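Local coordinates for protein collagen adhesin (Staphylococcus aureus, PDB 2F68) that binds collagen as a bacterial adhesin, probably by closing its two extracellular domains around the collagen triple helix, at residues A[14-19]-A[44-49]; A[35-40]-A[90-95]; A[52-57]-A[108-113]; A[78-83]-A[302-307]; A[128-133]-A[137-142]. All coordinates share one frame; numbering follows the deposited sequence.

All five contacts lie in the Ig-like domain built mainly from the N-terminal part of the chain. Contact 2 is central: its centre is about 9 Å from those of contacts 1 and 3 and about 10 Å from that of contact 4. Contacts 2 and 3 span the same apolar core, and Val35 N bonds to Phe110 O (2.7 Å). Contact 1 closes one end of the domain, with Asn16 ND2 reaching Asp40 O of contact 2. Contact 5 is a hairpin about 10 Å from contact 3, between centres. Contact 4 brings in strand 300-307 from the C-terminal end, as expected for the latch of the collagen hug model.

Contact 1: residues A[14-19]-A[44-49]; sequences STNVTD and GKIQNG
Asn16 reaches across to the loop 44-49 with its side-chain amide. ND2 of Asn16 donates to O of Gly44 at 3.0 Å. The bond is nearly straight, 167° at the hydrogen. ND2 lies in the carbonyl plane of Gly44 and uses a lone pair of the oxygen. Gly44 O lies almost in the amide plane of Asn16, so the N-H is well aimed at it. ND2 is also hydrogen-bonded to Asp40 O, and these two carbonyls help to fix the turn of the amide. The chi1 of -72° sets CG of Asn16 beside its backbone N and sends the amide out to the loop.

Helix 13-16 ends here, and the chain passes into strand 17-27 of the Ig-like domain. The loop joins strand 31-40 to strand 50-54, so the amide ties the start of one strand to the connection between two others. Thr15 O accepts a hydrogen bond from Asn43 ND2.

A water lies between the two segments. It can donate to Lys45 O at 3.0 Å and weakly to Asn16 OD1 at 3.3 Å, but it cannot serve all its neighbours at once.

Beyond the hydrogen bonds there is only a loose touch: Ile46 CG1 lies 4.2 Å from Asn16 ND2. Ile46 also packs on Phe39 of strand 31-40.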
# COMPACT_ATOMS: atom_id res chain seq x y z
N SER A 14 -15.44 5.34 24.43
CA SER A 14 -15.22 4.88 25.81
C SER A 14 -16.42 4.11 26.37
O SER A 14 -16.26 3.29 27.27
CB SER A 14 -14.89 6.07 26.71
OG SER A 14 -13.69 6.70 26.30
N THR A 15 -17.60 4.39 25.83
CA THR A 15 -18.84 3.79 26.33
C THR A 15 -19.31 2.58 25.52
O THR A 15 -19.78 1.59 26.09
CB THR A 15 -19.99 4.82 26.40
OG1 THR A 15 -20.12 5.49 25.14
CG2 THR A 15 -19.72 5.85 27.49
N ASN A 16 -19.17 2.65 24.19
CA ASN A 16 -19.79 1.66 23.30
C ASN A 16 -18.88 0.54 22.77
O ASN A 16 -19.38 -0.54 22.44
CB ASN A 16 -20.52 2.36 22.15
CG ASN A 16 -21.80 3.05 22.61
OD1 ASN A 16 -21.89 4.27 22.62
ND2 ASN A 16 -22.79 2.25 23.00
N VAL A 17 -17.58 0.80 22.68
CA VAL A 17 -16.62 -0.20 22.20
C VAL A 17 -16.50 -1.37 23.18
O VAL A 17 -16.30 -1.17 24.38
CB VAL A 17 -15.22 0.42 21.91
CG1 VAL A 17 -14.21 -0.65 21.52
CG2 VAL A 17 -15.31 1.47 20.82
N THR A 18 -16.61 -2.58 22.65
CA THR A 18 -16.61 -3.80 23.46
C THR A 18 -15.36 -4.66 23.29
O THR A 18 -14.92 -5.31 24.25
CB THR A 18 -17.86 -4.66 23.20
OG1 THR A 18 -18.08 -4.77 21.78
CG2 THR A 18 -19.09 -4.04 23.85
N ASP A 19 -14.80 -4.67 22.09
CA ASP A 19 -13.60 -5.45 21.80
C ASP A 19 -12.75 -4.84 20.68
O ASP A 19 -13.28 -4.34 19.69
CB ASP A 19 -13.97 -6.90 21.45
CG ASP A 19 -12.76 -7.80 21.25
OD1 ASP A 19 -11.87 -7.82 22.14
OD2 ASP A 19 -12.69 -8.49 20.21
N GLY A 44 -25.02 2.58 26.33
CA GLY A 44 -25.66 3.82 25.90
C GLY A 44 -26.19 3.77 24.48
O GLY A 44 -25.54 3.21 23.59
N LYS A 45 -27.36 4.37 24.27
CA LYS A 45 -28.01 4.40 22.96
C LYS A 45 -27.20 5.23 21.95
O LYS A 45 -26.81 6.36 22.24
CB LYS A 45 -29.43 4.95 23.08
CG LYS A 45 -30.25 4.90 21.80
CD LYS A 45 -31.61 5.56 21.98
CE LYS A 45 -32.37 5.68 20.66
NZ LYS A 45 -32.79 4.35 20.12
N ILE A 46 -26.96 4.64 20.78
CA ILE A 46 -26.22 5.30 19.71
C ILE A 46 -27.11 6.34 19.01
O ILE A 46 -28.20 6.01 18.53
CB ILE A 46 -25.66 4.29 18.68
CG1 ILE A 46 -24.79 3.23 19.39
CG2 ILE A 46 -24.85 5.00 17.60
CD1 ILE A 46 -24.56 1.96 18.59
N GLN A 47 -26.64 7.58 18.97
CA GLN A 47 -27.41 8.70 18.43
C GLN A 47 -26.82 9.23 17.12
O GLN A 47 -25.77 8.76 16.67
CB GLN A 47 -27.50 9.83 19.46
CG GLN A 47 -28.27 9.47 20.73
CD GLN A 47 -28.20 10.55 21.79
OE1 GLN A 47 -27.78 10.30 22.92
NE2 GLN A 47 -28.61 11.77 21.43
N ASN A 48 -27.50 10.21 16.53
CA ASN A 48 -27.03 10.89 15.33
C ASN A 48 -25.84 11.78 15.62
O ASN A 48 -25.89 12.63 16.51
CB ASN A 48 -28.18 11.70 14.69
CG ASN A 48 -27.72 12.56 13.52
OD1 ASN A 48 -26.90 12.14 12.70
ND2 ASN A 48 -28.26 13.77 13.44
N GLY A 49 -24.76 11.58 14.86
CA GLY A 49 -23.54 12.37 15.02
C GLY A 49 -22.50 11.74 15.93
O GLY A 49 -21.41 12.28 16.10
O HOH W 1 -24.25 6.32 23.73

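Contact 2: residues A[35-40]-A[90-95]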
# COMPACT_ATOMS: atom_id res chain seq x y z
N VAL A 35 -7.01 -4.95 11.80
CA VAL A 35 -7.58 -4.45 13.05
C VAL A 35 -9.10 -4.58 13.03
O VAL A 35 -9.75 -4.18 12.06
CB VAL A 35 -7.19 -2.96 13.29
CG1 VAL A 35 -7.66 -2.49 14.67
CG2 VAL A 35 -5.69 -2.77 13.16
N LYS A 36 -9.66 -5.15 14.10
CA LYS A 36 -11.10 -5.31 14.23
C LYS A 36 -11.63 -4.62 15.49
O LYS A 36 -11.13 -4.86 16.59
CB LYS A 36 -11.49 -6.79 14.22
CG LYS A 36 -12.97 -7.05 13.99
CD LYS A 36 -13.28 -8.54 13.95
CE LYS A 36 -14.75 -8.79 13.71
NZ LYS A 36 -15.07 -10.25 13.66
N MET A 37 -12.64 -3.77 15.31
CA MET A 37 -13.26 -3.04 16.41
C MET A 37 -14.76 -3.35 16.45
O MET A 37 -15.46 -3.15 15.46
CB MET A 37 -13.03 -1.53 16.24
CG MET A 37 -13.48 -0.66 17.41
SD MET A 37 -15.27 -0.38 17.52
CE MET A 37 -15.63 0.30 15.90
N THR A 38 -15.24 -3.83 17.60
CA THR A 38 -16.65 -4.16 17.77
C THR A 38 -17.34 -3.22 18.76
O THR A 38 -16.69 -2.70 19.68
CB THR A 38 -16.87 -5.63 18.22
OG1 THR A 38 -16.24 -5.84 19.48
CG2 THR A 38 -16.30 -6.60 17.19
N PHE A 39 -18.64 -3.02 18.58
CA PHE A 39 -19.42 -2.12 19.43
C PHE A 39 -20.87 -2.57 19.60
O PHE A 39 -21.42 -3.27 18.75
CB PHE A 39 -19.38 -0.68 18.88
CG PHE A 39 -19.99 -0.53 17.51
CD1 PHE A 39 -21.35 -0.25 17.36
CD2 PHE A 39 -19.21 -0.66 16.36
CE1 PHE A 39 -21.92 -0.11 16.10
CE2 PHE A 39 -19.77 -0.52 15.09
CZ PHE A 39 -21.12 -0.24 14.96
N ASP A 40 -21.48 -2.16 20.72
CA ASP A 40 -22.92 -2.33 20.94
C ASP A 40 -23.49 -1.17 21.76
O ASP A 40 -22.74 -0.37 22.32
CB ASP A 40 -23.25 -3.69 21.58
CG ASP A 40 -22.53 -3.92 22.91
OD1 ASP A 40 -22.21 -5.09 23.19
OD2 ASP A 40 -22.30 -2.96 23.67
N ALA A 90 -8.88 6.03 12.41
CA ALA A 90 -10.10 5.43 11.87
C ALA A 90 -11.32 5.93 12.65
O ALA A 90 -11.33 5.91 13.88
CB ALA A 90 -10.02 3.91 11.93
N THR A 91 -12.34 6.38 11.92
CA THR A 91 -13.52 6.99 12.53
C THR A 91 -14.82 6.35 12.05
O THR A 91 -15.04 6.21 10.84
CB THR A 91 -13.56 8.53 12.29
OG1 THR A 91 -12.26 9.09 12.52
CG2 THR A 91 -14.57 9.20 13.21
N ILE A 92 -15.66 5.97 13.00
CA ILE A 92 -16.99 5.42 12.72
C ILE A 92 -18.05 6.46 13.05
O ILE A 92 -18.29 6.76 14.22
CB ILE A 92 -17.27 4.12 13.54
CG1 ILE A 92 -16.10 3.12 13.42
CG2 ILE A 92 -18.62 3.50 13.14
CD1 ILE A 92 -15.84 2.57 12.01
N THR A 93 -18.68 7.02 12.02
CA THR A 93 -19.67 8.08 12.19
C THR A 93 -21.08 7.58 11.87
O THR A 93 -21.31 7.01 10.80
CB THR A 93 -19.34 9.32 11.34
OG1 THR A 93 -17.95 9.64 11.47
CG2 THR A 93 -20.17 10.53 11.77
N PHE A 94 -22.01 7.81 12.80
CA PHE A 94 -23.40 7.40 12.64
C PHE A 94 -24.28 8.58 12.24
O PHE A 94 -24.11 9.69 12.76
CB PHE A 94 -23.93 6.77 13.93
CG PHE A 94 -23.17 5.55 14.37
CD1 PHE A 94 -22.10 5.66 15.26
CD2 PHE A 94 -23.52 4.28 13.91
CE1 PHE A 94 -21.39 4.54 15.68
CE2 PHE A 94 -22.82 3.15 14.32
CZ PHE A 94 -21.75 3.28 15.21
N ASN A 95 -25.22 8.34 11.33
CA ASN A 95 -26.18 9.36 10.91
C ASN A 95 -27.54 9.23 11.62
O ASN A 95 -27.65 8.53 12.62
CB ASN A 95 -26.34 9.37 9.38
CG ASN A 95 -26.65 8.00 8.80
OD1 ASN A 95 -27.61 7.34 9.21
ND2 ASN A 95 -25.84 7.57 7.84
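Phe39 and Phe94 meet as an offset edge-to-face (T-shaped) pair. The edge of Phe94 is turned toward the face of Phe39. The ring centroids are 5.4 Å apart and the planes stand at 78°. CZ of Phe94 comes in closest, 3.5 Å from CE1 of Phe39 and 3.6 Å from CZ of Phe39. The rings reach in from facing strands.

The aliphatic part is a single touch. CE of Met37 lies 3.8 Å from CG1 of Ile92. The methionine and isoleucine run past one another in opposing senses. Met37 is bent at both chi2 and chi3, so its methyl turns off the line of the chain to reach Ile92.

No hydrogen bond joins the two segments, and the four touching residues are all buried. Ile52 packs on Met37, Phe39 and Phe94, and Ile46 touches Phe94. The backbones stay well apart, with the CA atoms of Met37 and Ile92 10.0 Å from each other. Strands 31-40 and 89-94 thus face each other through their side chains, the arrangement of the beta-sandwich core of an Ig-like domain.

Contact 3: residues A[52-57]-A[108-113]; sequences IKVAWP and AEFEVQ
Val54, Trp56, Phe110 and Val112 form a purely apolar contact across the core of the Ig-like domain. The first two belong to segment 52-57. The other two lie on strand 104-116. The backbones face each other at a distance: the CA atoms of Trp56 and Val112 are 10.1 Å apart, and side chains fill the gap.

The two large rings meet rim to rim, and neither lies over the face of the other. The planes are at 52°, and the centroid of the Phe110 ring is 5.9 Å from that of the six-membered ring of Trp56. Their nearest atoms are CZ3 of Trp56 and CE1 of Phe110, at 3.5 Å. Both residues hold CG between the backbone N and the carbonyl carbon, with chi1 49° for Trp56 and 55° for Phe110. The rings extend from facing backbones and meet mid-way.

The valines complete the contact. CG1 of Val54 meets the edge of the Phe110 ring near its plane, 3.9 Å from CZ. CG1 of Val112 lies over one face of the Trp56 ring, toward its rim, and is 4.2 Å from CH2. The indole nitrogen, Trp56 NE1, makes a weak hydrogen bond to Pro87 O.

Strands on several sides close in on this cluster. Ile130 of strand 127-132 packs on Val54 and Trp56. Ile64 of strand 62-75 touches Trp56 and Val112. Val35 of strand 31-40 touches Val112, and Ala90 of strand 89-94 meets Phe110.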
# COMPACT_ATOMS: atom_id res chain seq x y z
N ILE A 52 -16.99 6.83 16.76
CA ILE A 52 -16.07 5.91 17.42
C ILE A 52 -14.69 6.04 16.77
O ILE A 52 -14.55 5.87 15.56
CB ILE A 52 -16.56 4.44 17.34
CG1 ILE A 52 -17.88 4.28 18.11
CG2 ILE A 52 -15.50 3.49 17.87
CD1 ILE A 52 -18.67 3.03 17.74
N LYS A 53 -13.68 6.34 17.59
CA LYS A 53 -12.32 6.56 17.09
C LYS A 53 -11.37 5.40 17.41
O LYS A 53 -11.39 4.86 18.52
CB LYS A 53 -11.74 7.87 17.64
CG LYS A 53 -12.29 9.12 16.98
CD LYS A 53 -11.60 10.37 17.51
CE LYS A 53 -12.05 11.61 16.77
NZ LYS A 53 -11.39 12.84 17.29
N VAL A 54 -10.56 5.03 16.42
CA VAL A 54 -9.51 4.03 16.60
C VAL A 54 -8.16 4.71 16.39
O VAL A 54 -7.84 5.16 15.28
CB VAL A 54 -9.68 2.83 15.62
CG1 VAL A 54 -8.59 1.80 15.84
CG2 VAL A 54 -11.05 2.19 15.79
N ALA A 55 -7.37 4.79 17.46
CA ALA A 55 -6.10 5.52 17.45
C ALA A 55 -4.88 4.61 17.53
O ALA A 55 -4.94 3.52 18.11
CB ALA A 55 -6.08 6.54 18.58
N TRP A 56 -3.78 5.07 16.94
CA TRP A 56 -2.51 4.34 16.92
C TRP A 56 -1.32 5.30 16.79
O TRP A 56 -1.51 6.44 16.34
CB TRP A 56 -2.49 3.31 15.78
CG TRP A 56 -2.92 3.86 14.45
CD1 TRP A 56 -2.24 4.74 13.66
CD2 TRP A 56 -4.12 3.53 13.73
NE1 TRP A 56 -2.94 5.00 12.51
CE2 TRP A 56 -4.10 4.27 12.53
CE3 TRP A 56 -5.21 2.70 14.00
CZ2 TRP A 56 -5.13 4.20 11.59
CZ3 TRP A 56 -6.24 2.63 13.06
CH2 TRP A 56 -6.19 3.37 11.87
N PRO A 57 -0.11 4.87 17.20
CA PRO A 57 1.08 5.72 17.06
C PRO A 57 1.39 6.07 15.61
O PRO A 57 1.41 5.20 14.74
CB PRO A 57 2.20 4.86 17.66
CG PRO A 57 1.69 3.46 17.61
CD PRO A 57 0.22 3.57 17.82
N ALA A 108 -15.99 -3.14 12.80
CA ALA A 108 -15.20 -2.45 11.79
C ALA A 108 -13.86 -3.15 11.59
O ALA A 108 -12.98 -3.10 12.46
CB ALA A 108 -14.99 -0.99 12.17
N GLU A 109 -13.71 -3.82 10.45
CA GLU A 109 -12.51 -4.58 10.13
C GLU A 109 -11.74 -3.91 8.99
O GLU A 109 -12.29 -3.69 7.91
CB GLU A 109 -12.87 -6.03 9.77
CG GLU A 109 -11.72 -7.02 9.94
CD GLU A 109 -12.14 -8.46 9.68
OE1 GLU A 109 -12.87 -8.70 8.69
OE2 GLU A 109 -11.72 -9.35 10.45
N PHE A 110 -10.47 -3.59 9.25
CA PHE A 110 -9.62 -2.91 8.27
C PHE A 110 -8.14 -3.28 8.44
O PHE A 110 -7.71 -3.68 9.52
CB PHE A 110 -9.80 -1.38 8.35
CG PHE A 110 -9.59 -0.81 9.73
CD1 PHE A 110 -8.33 -0.39 10.14
CD2 PHE A 110 -10.66 -0.67 10.61
CE1 PHE A 110 -8.14 0.14 11.41
CE2 PHE A 110 -10.48 -0.14 11.89
CZ PHE A 110 -9.21 0.27 12.29
N GLU A 111 -7.38 -3.13 7.35
CA GLU A 111 -5.95 -3.47 7.35
C GLU A 111 -5.07 -2.24 7.54
O GLU A 111 -5.37 -1.16 7.03
CB GLU A 111 -5.57 -4.18 6.04
CG GLU A 111 -6.20 -5.56 5.88
CD GLU A 111 -5.80 -6.25 4.58
OE1 GLU A 111 -5.84 -7.49 4.53
OE2 GLU A 111 -5.45 -5.54 3.60
N VAL A 112 -3.98 -2.41 8.29
CA VAL A 112 -3.01 -1.35 8.54
C VAL A 112 -1.58 -1.81 8.25
O VAL A 112 -1.31 -3.02 8.17
CB VAL A 112 -3.09 -0.79 10.00
CG1 VAL A 112 -4.45 -0.16 10.27
CG2 VAL A 112 -2.78 -1.88 11.03
N GLN A 113 -0.66 -0.86 8.09
CA GLN A 113 0.75 -1.15 7.85
C GLN A 113 1.60 -0.75 9.05
O GLN A 113 1.49 0.37 9.55
CB GLN A 113 1.24 -0.45 6.58
CG GLN A 113 2.60 -0.94 6.07
CD GLN A 113 3.08 -0.20 4.83
OE1 GLN A 113 2.89 1.01 4.70
NE2 GLN A 113 3.71 -0.93 3.92

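Contact 4: residues A[78-83]-A[302-307]; sequences EQVGQA and AGIEGT
Val80 and Ile304 make the close part of this contact. CG2 of Val80 lies 3.8 Å from CG2 of Ile304 and 3.9 Å from CD1 of Ile304, so one methyl sits against two ends of the isoleucine. The two side chains meet at a slant. With chi1 -177°, CG1 of Ile304 lies anti to the backbone N and CG2 is left on the valine side. Ile304 is further packed by Leu73, Val75, Phe94 and Val104. Val80 also touches Leu101.

The other end is thinner. CB of Ala83 and CB of Ala302 are 4.2 Å apart, and nothing longer spans the strands there. The small alanines go with a closer approach of the backbones, with their CA atoms 7.0 Å from each other against 8.5 Å for Val80 and Ile304. The side chains of Gln79 and Gln82 start away from strand 300-307. Gln79 and Glu305 are exposed to solvent. A classic beta bulge shapes strand 78-86 here: Val80 and Gly81 both face Leu73.

The touching parts run 153° apart, but no hydrogen bond passes between the segments. The contact is therefore apolar and non-directional. It joins residues more than 200 positions apart, consistent with a C-terminal strand that is held in the sheet by pairing with strand 104-116 and is packed here through methyl groups.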
# COMPACT_ATOMS: atom_id res chain seq x y z
N GLU A 78 -30.32 0.13 3.98
CA GLU A 78 -30.25 1.52 4.41
C GLU A 78 -28.94 1.81 5.14
O GLU A 78 -28.61 1.14 6.12
CB GLU A 78 -31.45 1.86 5.31
CG GLU A 78 -31.72 3.36 5.48
CD GLU A 78 -32.63 3.93 4.40
OE1 GLU A 78 -32.40 3.66 3.20
OE2 GLU A 78 -33.59 4.65 4.75
N GLN A 79 -28.20 2.81 4.65
CA GLN A 79 -26.93 3.21 5.26
C GLN A 79 -27.18 3.99 6.54
O GLN A 79 -27.79 5.06 6.53
CB GLN A 79 -26.10 4.03 4.27
CG GLN A 79 -24.65 4.25 4.69
CD GLN A 79 -23.85 5.05 3.68
OE1 GLN A 79 -23.95 4.84 2.47
NE2 GLN A 79 -23.04 5.98 4.18
N VAL A 80 -26.70 3.45 7.66
CA VAL A 80 -26.89 4.05 8.98
C VAL A 80 -25.60 4.64 9.56
O VAL A 80 -25.64 5.43 10.50
CB VAL A 80 -27.52 3.05 9.99
CG1 VAL A 80 -28.94 2.67 9.56
CG2 VAL A 80 -26.65 1.81 10.17
N GLY A 81 -24.47 4.25 8.98
CA GLY A 81 -23.16 4.74 9.42
C GLY A 81 -22.10 4.65 8.34
O GLY A 81 -22.37 4.21 7.22
N GLN A 82 -20.88 5.08 8.68
CA GLN A 82 -19.77 5.08 7.74
C GLN A 82 -18.43 4.84 8.44
O GLN A 82 -18.15 5.44 9.49
CB GLN A 82 -19.72 6.39 6.94
CG GLN A 82 -18.90 6.33 5.66
CD GLN A 82 -18.86 7.65 4.92
OE1 GLN A 82 -18.54 8.69 5.49
NE2 GLN A 82 -19.19 7.62 3.63
N ALA A 83 -17.61 3.97 7.86
CA ALA A 83 -16.28 3.68 8.37
C ALA A 83 -15.21 4.34 7.50
O ALA A 83 -14.97 3.91 6.37
CB ALA A 83 -16.05 2.17 8.44
N ALA A 302 -17.23 -3.64 7.09
CA ALA A 302 -17.96 -3.13 8.25
C ALA A 302 -19.41 -3.60 8.24
O ALA A 302 -20.11 -3.47 7.23
CB ALA A 302 -17.88 -1.61 8.31
N GLY A 303 -19.86 -4.15 9.36
CA GLY A 303 -21.22 -4.64 9.51
C GLY A 303 -21.93 -4.06 10.71
O GLY A 303 -21.29 -3.62 11.66
N ILE A 304 -23.27 -4.07 10.67
CA ILE A 304 -24.10 -3.51 11.74
C ILE A 304 -25.48 -4.17 11.77
O ILE A 304 -26.13 -4.35 10.73
CB ILE A 304 -24.20 -1.95 11.64
CG1 ILE A 304 -25.00 -1.37 12.81
CG2 ILE A 304 -24.75 -1.51 10.28
CD1 ILE A 304 -24.75 0.11 13.07
N GLU A 305 -25.92 -4.54 12.97
CA GLU A 305 -27.23 -5.15 13.18
C GLU A 305 -28.12 -4.26 14.06
O GLU A 305 -27.62 -3.53 14.91
CB GLU A 305 -27.08 -6.54 13.83
CG GLU A 305 -26.41 -7.58 12.95
CD GLU A 305 -26.26 -8.93 13.63
OE1 GLU A 305 -27.26 -9.44 14.19
OE2 GLU A 305 -25.15 -9.49 13.61
N GLY A 306 -29.43 -4.34 13.83
CA GLY A 306 -30.39 -3.54 14.59
C GLY A 306 -31.83 -3.93 14.35
O GLY A 306 -32.17 -4.46 13.29
N THR A 307 -32.68 -3.66 15.34
CA THR A 307 -34.11 -3.96 15.25
C THR A 307 -34.90 -2.67 15.00
O THR A 307 -34.76 -1.69 15.73
CB THR A 307 -34.63 -4.66 16.53
OG1 THR A 307 -33.72 -5.70 16.91
CG2 THR A 307 -36.01 -5.26 16.30

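Contact 5: residues A[128-133]-A[137-142]; sequences ATITSG and TNVTVH
Ala128 N gives the shortest bond of this contact, 2.8 Å to Val139 O and almost straight at 177°. The bond belongs to a beta hairpin of strands 127-132 and 135-141, which continues the sheet of the Ig-like domain. Val139 N returns a bond to Ala128 O at 2.9 Å, making an antiparallel hydrogen-bonded pair. Ala128 O also receives a CA-H...O contact from Asn138 CA. Ile130 and Thr137 form the second hydrogen-bonded pair. Ile130 N reaches Thr137 O at 3.0 Å, and Thr137 N reaches Ile130 O at the same length. Thr129 and Asn138 lie between them as a non-hydrogen-bonded pair. The strand axes come within 4.7 Å of each other, and their directions differ by 150°.

Ala128, Ile130, Thr137 and Val139 point to one face of the sheet, the face turned to the core. There CD1 of Ile130 touches CG2 of Val139 at 3.8 Å. Val22 of the neighbouring strand 17-27 packs on Ile130, Thr137 and Val139. Val35 adds to the cover of Ile130.

Thr129 and Asn138 share the other face and run alongside each other from it. The chi1 of -64° places CG of Asn138 beside its backbone N and brings the amide back toward the threonine. ND2 of Asn138 is 3.0 Å from OG1 of Thr129, but the angle is too poor for a hydrogen bond, and the same nitrogen rests 3.5 Å from CG2 of Thr129.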
# COMPACT_ATOMS: atom_id res chain seq x y z
N ALA A 128 3.61 -1.54 19.11
CA ALA A 128 2.67 -0.47 18.79
C ALA A 128 1.32 -0.74 19.43
O ALA A 128 0.73 -1.81 19.23
CB ALA A 128 2.53 -0.32 17.28
N THR A 129 0.84 0.22 20.21
CA THR A 129 -0.42 0.08 20.95
C THR A 129 -1.57 0.78 20.23
O THR A 129 -1.61 2.02 20.16
CB THR A 129 -0.29 0.60 22.40
OG1 THR A 129 0.87 0.03 23.02
CG2 THR A 129 -1.53 0.24 23.22
N ILE A 130 -2.50 -0.01 19.70
CA ILE A 130 -3.70 0.51 19.06
C ILE A 130 -4.83 0.57 20.08
O ILE A 130 -5.14 -0.43 20.73
CB ILE A 130 -4.10 -0.33 17.81
CG1 ILE A 130 -2.96 -0.32 16.78
CG2 ILE A 130 -5.39 0.20 17.19
CD1 ILE A 130 -3.10 -1.35 15.67
N THR A 131 -5.45 1.74 20.21
CA THR A 131 -6.48 1.98 21.22
C THR A 131 -7.81 2.42 20.62
O THR A 131 -7.84 3.13 19.61
CB THR A 131 -6.04 3.04 22.26
OG1 THR A 131 -5.65 4.24 21.59
CG2 THR A 131 -4.87 2.53 23.10
N SER A 132 -8.90 1.99 21.24
CA SER A 132 -10.25 2.41 20.87
C SER A 132 -11.14 2.45 22.11
O SER A 132 -11.69 1.43 22.53
CB SER A 132 -10.85 1.49 19.80
OG SER A 132 -12.12 1.95 19.37
N GLY A 133 -11.26 3.64 22.70
CA GLY A 133 -12.02 3.82 23.94
C GLY A 133 -11.26 3.31 25.14
O GLY A 133 -10.18 3.81 25.46
N THR A 137 -4.85 -2.98 22.36
CA THR A 137 -4.18 -4.19 21.87
C THR A 137 -2.81 -3.87 21.26
O THR A 137 -2.60 -2.78 20.72
CB THR A 137 -5.06 -4.98 20.87
OG1 THR A 137 -4.28 -6.01 20.25
CG2 THR A 137 -5.64 -4.07 19.80
N ASN A 138 -1.89 -4.82 21.35
CA ASN A 138 -0.50 -4.61 20.95
C ASN A 138 -0.09 -5.31 19.65
O ASN A 138 -0.54 -6.43 19.37
CB ASN A 138 0.46 -5.01 22.08
CG ASN A 138 0.30 -4.15 23.32
OD1 ASN A 138 0.37 -4.65 24.44
ND2 ASN A 138 0.08 -2.85 23.13
N VAL A 139 0.75 -4.64 18.87
CA VAL A 139 1.30 -5.19 17.63
C VAL A 139 2.83 -5.10 17.68
O VAL A 139 3.39 -4.02 17.87
CB VAL A 139 0.78 -4.44 16.38
CG1 VAL A 139 1.17 -5.19 15.10
CG2 VAL A 139 -0.73 -4.26 16.44
N THR A 140 3.49 -6.24 17.49
CA THR A 140 4.95 -6.31 17.50
C THR A 140 5.50 -6.17 16.08
O THR A 140 5.21 -6.99 15.21
CB THR A 140 5.46 -7.62 18.14
OG1 THR A 140 4.81 -7.82 19.41
CG2 THR A 140 6.96 -7.58 18.36
N VAL A 141 6.28 -5.11 15.85
CA VAL A 141 6.87 -4.84 14.54
C VAL A 141 8.39 -5.03 14.59
O VAL A 141 9.11 -4.21 15.17
CB VAL A 141 6.51 -3.42 14.03
CG1 VAL A 141 7.05 -3.20 12.61
CG2 VAL A 141 5.01 -3.18 14.06
N HIS A 142 8.86 -6.11 13.98
CA HIS A 142 10.29 -6.43 13.93
C HIS A 142 11.01 -5.51 12.95
O HIS A 142 10.44 -5.09 11.94
CB HIS A 142 10.51 -7.89 13.56
CG HIS A 142 9.81 -8.86 14.46
ND1 HIS A 142 10.32 -9.24 15.69
CD2 HIS A 142 8.64 -9.53 14.32
CE1 HIS A 142 9.50 -10.10 16.26
NE2 HIS A 142 8.47 -10.29 15.45